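Local atomic coordinates of tumor necrosis factor receptor superfamily member 16 (Rattus norvegicus, PDB entry 4F42), a protein that binds neurotrophins with low affinity as a cell-surface receptor and probably passes the signal inward through its intracellular death domain. Residues 14-28 with 39-53. Sequence-based numbering, arbitrary orientation.
Sequences EEVEKLLNGDTWRHL and IDSFTHEACPVRALL. With MNB (5-mercapto-2-nitro-benzoic acid), chain B.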
loop_
_atom_site.group_PDB
_atom_site.type_symbol
_atom_site.label_atom_id
_atom_site.label_comp_id
_atom_site.label_asym_id
_atom_site.label_seq_id
_atom_site.Cartn_x
_atom_site.Cartn_y
_atom_site.Cartn_z
ATOM N N GLU A 14 8.333 6.164 -0.932
ATOM C CA GLU A 14 8.659 5.942 -2.340
ATOM C C GLU A 14 9.306 4.565 -2.628
ATOM O O GLU A 14 9.190 4.051 -3.739
ATOM C CB GLU A 14 9.455 7.119 -2.931
ATOM C CG GLU A 14 8.585 8.393 -3.101
ATOM C CD GLU A 14 9.270 9.538 -3.867
ATOM O OE1 GLU A 14 8.568 10.262 -4.615
ATOM O OE2 GLU A 14 10.504 9.721 -3.714
ATOM N N GLU A 15 9.955 3.961 -1.628
ATOM C CA GLU A 15 10.418 2.572 -1.749
ATOM C C GLU A 15 9.215 1.620 -1.772
ATOM O O GLU A 15 9.091 0.773 -2.657
ATOM C CB GLU A 15 11.372 2.192 -0.607
ATOM C CG GLU A 15 12.761 2.846 -0.651
ATOM C CD GLU A 15 13.480 2.805 0.717
ATOM O OE1 GLU A 15 13.242 1.845 1.508
ATOM O OE2 GLU A 15 14.281 3.738 1.000
ATOM N N VAL A 16 8.327 1.780 -0.797
ATOM C CA VAL A 16 7.066 1.040 -0.741
ATOM C C VAL A 16 6.318 1.141 -2.082
ATOM O O VAL A 16 5.955 0.118 -2.669
ATOM C CB VAL A 16 6.180 1.533 0.438
ATOM C CG1 VAL A 16 4.813 0.890 0.404
ATOM C CG2 VAL A 16 6.863 1.259 1.772
ATOM N N GLU A 17 6.126 2.370 -2.566
ATOM C CA GLU A 17 5.427 2.629 -3.832
ATOM C C GLU A 17 6.075 1.931 -5.027
ATOM O O GLU A 17 5.382 1.399 -5.892
ATOM C CB GLU A 17 5.359 4.132 -4.108
ATOM C CG GLU A 17 4.286 4.867 -3.329
ATOM C CD GLU A 17 4.455 6.373 -3.384
ATOM O OE1 GLU A 17 5.085 6.869 -4.335
ATOM O OE2 GLU A 17 3.960 7.065 -2.471
ATOM N N LYS A 18 7.404 1.948 -5.068
ATOM C CA LYS A 18 8.165 1.324 -6.147
ATOM C C LYS A 18 7.896 -0.174 -6.200
ATOM O O LYS A 18 7.737 -0.733 -7.271
ATOM C CB LYS A 18 9.662 1.588 -5.976
ATOM C CG LYS A 18 10.505 1.303 -7.223
ATOM C CD LYS A 18 10.673 2.552 -8.092
ATOM C CE LYS A 18 11.657 2.314 -9.241
ATOM N NZ LYS A 18 13.081 2.302 -8.784
ATOM N N LEU A 19 7.828 -0.806 -5.035
ATOM C CA LEU A 19 7.657 -2.256 -4.945
ATOM C C LEU A 19 6.240 -2.696 -5.267
ATOM O O LEU A 19 6.007 -3.864 -5.596
ATOM C CB LEU A 19 8.083 -2.769 -3.556
ATOM C CG LEU A 19 9.593 -2.737 -3.301
ATOM C CD1 LEU A 19 9.888 -2.903 -1.821
ATOM C CD2 LEU A 19 10.327 -3.792 -4.131
ATOM N N LEU A 20 5.303 -1.754 -5.169
ATOM C CA LEU A 20 3.894 -2.022 -5.455
ATOM C C LEU A 20 3.492 -1.672 -6.893
ATOM O O LEU A 20 2.301 -1.620 -7.219
ATOM C CB LEU A 20 2.994 -1.315 -4.441
ATOM C CG LEU A 20 3.224 -1.657 -2.966
ATOM C CD1 LEU A 20 2.397 -0.747 -2.062
ATOM C CD2 LEU A 20 2.936 -3.116 -2.688
ATOM N N ASN A 21 4.500 -1.461 -7.742
ATOM C CA ASN A 21 4.322 -1.190 -9.169
ATOM C C ASN A 21 3.631 -2.330 -9.911
ATOM O O ASN A 21 3.446 -3.422 -9.360
ATOM C CB ASN A 21 5.670 -0.840 -9.846
ATOM C CG ASN A 21 6.654 -2.026 -9.893
ATOM O OD1 ASN A 21 6.343 -3.104 -10.411
ATOM N ND2 ASN A 21 7.862 -1.806 -9.376
ATOM N N GLY A 22 3.261 -2.070 -11.164
ATOM C CA GLY A 22 2.545 -3.043 -11.979
ATOM C C GLY A 22 1.143 -3.122 -11.433
ATOM O O GLY A 22 0.510 -2.088 -11.212
ATOM N N ASP A 23 0.678 -4.345 -11.181
ATOM C CA ASP A 23 -0.653 -4.566 -10.619
ATOM C C ASP A 23 -0.660 -4.903 -9.126
ATOM O O ASP A 23 -1.724 -5.117 -8.545
ATOM C CB ASP A 23 -1.397 -5.649 -11.404
ATOM C CG ASP A 23 -1.552 -5.300 -12.880
ATOM O OD1 ASP A 23 -2.220 -4.284 -13.201
ATOM O OD2 ASP A 23 -0.999 -6.058 -13.715
ATOM N N THR A 24 0.510 -4.933 -8.501
ATOM C CA THR A 24 0.605 -5.308 -7.090
ATOM C C THR A 24 -0.267 -4.421 -6.185
ATOM O O THR A 24 -0.888 -4.914 -5.235
ATOM C CB THR A 24 2.069 -5.338 -6.607
ATOM O OG1 THR A 24 2.878 -6.009 -7.583
ATOM C CG2 THR A 24 2.180 -6.084 -5.297
ATOM N N TRP A 25 -0.342 -3.126 -6.500
ATOM C CA TRP A 25 -1.165 -2.194 -5.724
ATOM C C TRP A 25 -2.648 -2.572 -5.773
ATOM O O TRP A 25 -3.364 -2.431 -4.776
ATOM C CB TRP A 25 -0.948 -0.743 -6.175
ATOM C CG TRP A 25 -1.508 -0.415 -7.525
ATOM C CD1 TRP A 25 -0.920 -0.646 -8.732
ATOM C CD2 TRP A 25 -2.774 0.203 -7.807
ATOM N NE1 TRP A 25 -1.734 -0.212 -9.746
ATOM C CE2 TRP A 25 -2.876 0.319 -9.207
ATOM C CE3 TRP A 25 -3.826 0.676 -7.009
ATOM C CZ2 TRP A 25 -3.990 0.885 -9.831
ATOM C CZ3 TRP A 25 -4.934 1.233 -7.631
ATOM C CH2 TRP A 25 -5.008 1.330 -9.027
ATOM N N ARG A 26 -3.097 -3.060 -6.928
ATOM C CA ARG A 26 -4.468 -3.570 -7.073
ATOM C C ARG A 26 -4.724 -4.785 -6.171
ATOM O O ARG A 26 -5.738 -4.849 -5.481
ATOM C CB ARG A 26 -4.780 -3.897 -8.539
ATOM C CG ARG A 26 -4.544 -2.725 -9.506
ATOM C CD ARG A 26 -4.978 -3.053 -10.932
ATOM N NE ARG A 26 -6.395 -3.416 -10.949
ATOM C CZ ARG A 26 -7.388 -2.596 -11.296
ATOM N NH1 ARG A 26 -7.134 -1.352 -11.698
ATOM N NH2 ARG A 26 -8.639 -3.031 -11.253
ATOM N N HIS A 27 -3.792 -5.732 -6.162
ATOM C CA HIS A 27 -3.912 -6.931 -5.329
ATOM C C HIS A 27 -3.971 -6.533 -3.855
ATOM O O HIS A 27 -4.822 -7.014 -3.103
ATOM C CB HIS A 27 -2.751 -7.908 -5.595
ATOM C CG HIS A 27 -2.467 -8.130 -7.054
ATOM N ND1 HIS A 27 -1.196 -8.352 -7.540
ATOM C CD2 HIS A 27 -3.289 -8.140 -8.133
ATOM C CE1 HIS A 27 -1.251 -8.507 -8.852
ATOM N NE2 HIS A 27 -2.509 -8.386 -9.235
ATOM N N LEU A 28 -3.077 -5.624 -3.468
ATOM C CA LEU A 28 -3.021 -5.106 -2.099
ATOM C C LEU A 28 -4.297 -4.370 -1.709
ATOM O O LEU A 28 -4.842 -4.593 -0.625
ATOM C CB LEU A 28 -1.806 -4.196 -1.925
ATOM C CG LEU A 28 -1.667 -3.402 -0.634
ATOM C CD1 LEU A 28 -1.448 -4.339 0.539
ATOM C CD2 LEU A 28 -0.507 -2.441 -0.768
ATOM N N ILE A 39 -11.056 0.617 -6.686
ATOM C CA ILE A 39 -9.671 0.487 -7.173
ATOM C C ILE A 39 -9.506 1.147 -8.543
ATOM O O ILE A 39 -8.603 1.962 -8.737
ATOM C CB ILE A 39 -9.210 -0.996 -7.247
ATOM C CG1 ILE A 39 -9.360 -1.669 -5.882
ATOM C CG2 ILE A 39 -7.771 -1.092 -7.738
ATOM C CD1 ILE A 39 -9.029 -3.148 -5.860
ATOM N N ASP A 40 -10.380 0.797 -9.484
ATOM C CA ASP A 40 -10.379 1.406 -10.813
ATOM C C ASP A 40 -10.443 2.939 -10.754
ATOM O O ASP A 40 -9.890 3.601 -11.618
ATOM C CB ASP A 40 -11.540 0.879 -11.672
ATOM C CG ASP A 40 -11.360 -0.575 -12.105
ATOM O OD1 ASP A 40 -10.212 -1.078 -12.145
ATOM O OD2 ASP A 40 -12.391 -1.214 -12.419
ATOM N N SER A 41 -11.095 3.495 -9.733
ATOM C CA SER A 41 -11.177 4.944 -9.569
ATOM C C SER A 41 -9.811 5.603 -9.363
ATOM O O SER A 41 -9.653 6.799 -9.647
ATOM C CB SER A 41 -12.111 5.316 -8.417
ATOM O OG SER A 41 -11.405 5.432 -7.187
ATOM N N PHE A 42 -8.831 4.838 -8.871
ATOM C CA PHE A 42 -7.500 5.397 -8.579
ATOM C C PHE A 42 -6.622 5.409 -9.809
ATOM O O PHE A 42 -5.579 6.060 -9.824
ATOM C CB PHE A 42 -6.793 4.648 -7.438
ATOM C CG PHE A 42 -7.364 4.927 -6.073
ATOM C CD1 PHE A 42 -7.174 6.157 -5.459
ATOM C CD2 PHE A 42 -8.080 3.951 -5.395
ATOM C CE1 PHE A 42 -7.714 6.425 -4.190
ATOM C CE2 PHE A 42 -8.610 4.202 -4.127
ATOM C CZ PHE A 42 -8.431 5.441 -3.528
ATOM N N THR A 43 -7.044 4.687 -10.844
ATOM C CA THR A 43 -6.287 4.627 -12.088
ATOM C C THR A 43 -6.308 5.966 -12.821
ATOM O O THR A 43 -5.507 6.195 -13.721
ATOM C CB THR A 43 -6.799 3.521 -13.035
ATOM O OG1 THR A 43 -8.103 3.861 -13.530
ATOM C CG2 THR A 43 -6.837 2.171 -12.318
ATOM N N HIS A 44 -7.226 6.840 -12.412
ATOM C CA HIS A 44 -7.350 8.194 -12.946
ATOM C C HIS A 44 -6.304 9.140 -12.384
ATOM O O HIS A 44 -6.118 10.243 -12.900
ATOM C CB HIS A 44 -8.761 8.726 -12.714
ATOM C CG HIS A 44 -9.788 7.979 -13.498
ATOM N ND1 HIS A 44 -10.297 8.446 -14.688
ATOM C CD2 HIS A 44 -10.333 6.755 -13.307
ATOM C CE1 HIS A 44 -11.140 7.555 -15.181
ATOM N NE2 HIS A 44 -11.175 6.518 -14.363
ATOM N N GLU A 45 -5.612 8.698 -11.344
ATOM C CA GLU A 45 -4.576 9.505 -10.738
ATOM C C GLU A 45 -3.270 9.313 -11.489
ATOM O O GLU A 45 -3.089 8.305 -12.171
ATOM C CB GLU A 45 -4.409 9.147 -9.262
ATOM C CG GLU A 45 -5.677 9.254 -8.456
ATOM C CD GLU A 45 -6.257 10.657 -8.428
ATOM O OE1 GLU A 45 -5.491 11.643 -8.564
ATOM O OE2 GLU A 45 -7.496 10.768 -8.265
ATOM N N ALA A 46 -2.376 10.296 -11.376
ATOM C CA ALA A 46 -1.025 10.186 -11.937
ATOM C C ALA A 46 -0.256 9.059 -11.238
ATOM O O ALA A 46 0.445 8.287 -11.887
ATOM C CB ALA A 46 -0.276 11.516 -11.820
ATOM N N CYS A 47 -0.403 8.974 -9.915
ATOM C CA CYS A 47 0.203 7.903 -9.128
ATOM C C CYS A 47 -0.867 7.117 -8.384
ATOM O O CYS A 47 -1.235 7.474 -7.265
ATOM C CB CYS A 47 1.220 8.479 -8.153
ATOM S SG CYS A 47 2.361 9.652 -8.932
ATOM N N PRO A 48 -1.382 6.045 -9.008
ATOM C CA PRO A 48 -2.462 5.273 -8.399
ATOM C C PRO A 48 -2.078 4.662 -7.046
ATOM O O PRO A 48 -2.882 4.714 -6.114
ATOM C CB PRO A 48 -2.760 4.194 -9.439
ATOM C CG PRO A 48 -2.266 4.763 -10.728
ATOM C CD PRO A 48 -1.050 5.551 -10.358
ATOM N N VAL A 49 -0.868 4.117 -6.937
ATOM C CA VAL A 49 -0.397 3.550 -5.669
ATOM C C VAL A 49 -0.382 4.613 -4.567
ATOM O O VAL A 49 -0.966 4.422 -3.504
ATOM C CB VAL A 49 1.024 2.920 -5.775
ATOM C CG1 VAL A 49 1.240 1.960 -4.629
ATOM C CG2 VAL A 49 1.221 2.193 -7.115
ATOM N N ARG A 50 0.284 5.733 -4.833
ATOM C CA ARG A 50 0.359 6.833 -3.875
ATOM C C ARG A 50 -1.029 7.346 -3.469
ATOM O O ARG A 50 -1.285 7.597 -2.287
ATOM C CB ARG A 50 1.197 7.972 -4.443
ATOM C CG ARG A 50 1.270 9.198 -3.549
ATOM C CD ARG A 50 2.220 10.212 -4.135
ATOM N NE ARG A 50 3.583 9.687 -4.234
ATOM C CZ ARG A 50 4.608 10.336 -4.787
ATOM N NH1 ARG A 50 4.440 11.552 -5.313
ATOM N NH2 ARG A 50 5.811 9.762 -4.813
ATOM N N ALA A 51 -1.909 7.497 -4.458
ATOM C CA ALA A 51 -3.295 7.919 -4.225
ATOM C C ALA A 51 -4.057 6.934 -3.326
ATOM O O ALA A 51 -4.787 7.353 -2.433
ATOM C CB ALA A 51 -4.027 8.121 -5.561
ATOM N N LEU A 52 -3.861 5.638 -3.558
ATOM C CA LEU A 52 -4.518 4.591 -2.783
ATOM C C LEU A 52 -4.086 4.643 -1.334
ATOM O O LEU A 52 -4.918 4.669 -0.434
ATOM C CB LEU A 52 -4.201 3.207 -3.351
ATOM C CG LEU A 52 -4.673 2.044 -2.467
ATOM C CD1 LEU A 52 -6.076 1.624 -2.846
ATOM C CD2 LEU A 52 -3.712 0.872 -2.578
ATOM N N LEU A 53 -2.776 4.656 -1.121
ATOM C CA LEU A 53 -2.186 4.651 0.202
ATOM C C LEU A 53 -2.440 5.931 0.992
ATOM O O LEU A 53 -2.515 5.887 2.214
ATOM C CB LEU A 53 -0.688 4.349 0.093
ATOM C CG LEU A 53 -0.381 2.958 -0.497
ATOM C CD1 LEU A 53 1.078 2.824 -0.865
ATOM C CD2 LEU A 53 -0.819 1.825 0.445
HETATM C C6 MNB B . 5.179 6.327 -9.952
HETATM C C1 MNB B . 6.119 5.637 -9.193
HETATM C C2 MNB B . 6.520 6.164 -7.843
HETATM C C3 MNB B . 5.916 7.346 -7.407
HETATM C C4 MNB B . 4.981 7.996 -8.211
HETATM C C5 MNB B . 4.613 7.498 -9.463
HETATM S S5 MNB B . 3.481 8.340 -10.415
HETATM C C10 MNB B . 6.678 4.383 -9.790
HETATM O O12 MNB B . 7.898 4.321 -10.045
HETATM O O11 MNB B . 5.897 3.437 -10.035
HETATM N N7 MNB B . 7.473 5.527 -7.003
HETATM O O9 MNB B . 8.046 6.139 -6.098
HETATM O O8 MNB B . 7.751 4.351 -7.164
HETATM O O HOH W 1 7.410 12.213 -6.174
#
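Trp25 fills the angle between helices 36-41 and 48-56 of the death-domain helical bundle, and it contributes the largest buried surface of any residue here. Its CB rests on both methyls of Val49, and CG lies 3.8 Å from Val49 CG2, with CD1 against the same methyl. Chi1 of 71° sets CG between the backbone N and the carbonyl carbon, and from there the indole runs outward beneath Pro48, whose CB sits over the face of the six-membered ring in a CH-pi contact, nearest CZ2 at 3.6 Å and close to CE2. Farther out, CZ3 meets Ile39 CG2 and Phe42 CB, while CH2 reaches Ile39 O and Thr43 CG2 at the ring edge. Arg26 CG covers the opposite face. Beyond it, the Arg26 guanidinium lies flat on Ile39 CG2 and bridges to Asp40, NH2 to OD1 at 2.7 Å. Deeper in, Leu20 packs on Val49 and Leu53.

A three-residue salt-bridge network ties helix 10-19 to helix 48-56. Arg50 grips the Glu17 carboxylate side-on, NE to OE2 (the straightest bond, 163°) and NH2 to OE1; NH2 also salt-bridges Glu14 OE1, through a weak hydrogen bond. With alanine in place of Arg50, both glutamates would probably lose their shared counter-charge and the bound 5-mercapto-2-nitro-benzoic acid, whose C4 lies over the guanidinium face, its cover there. One water donates to Glu14 OE1 and accepts from Arg50 NH1 at 3.2 Å.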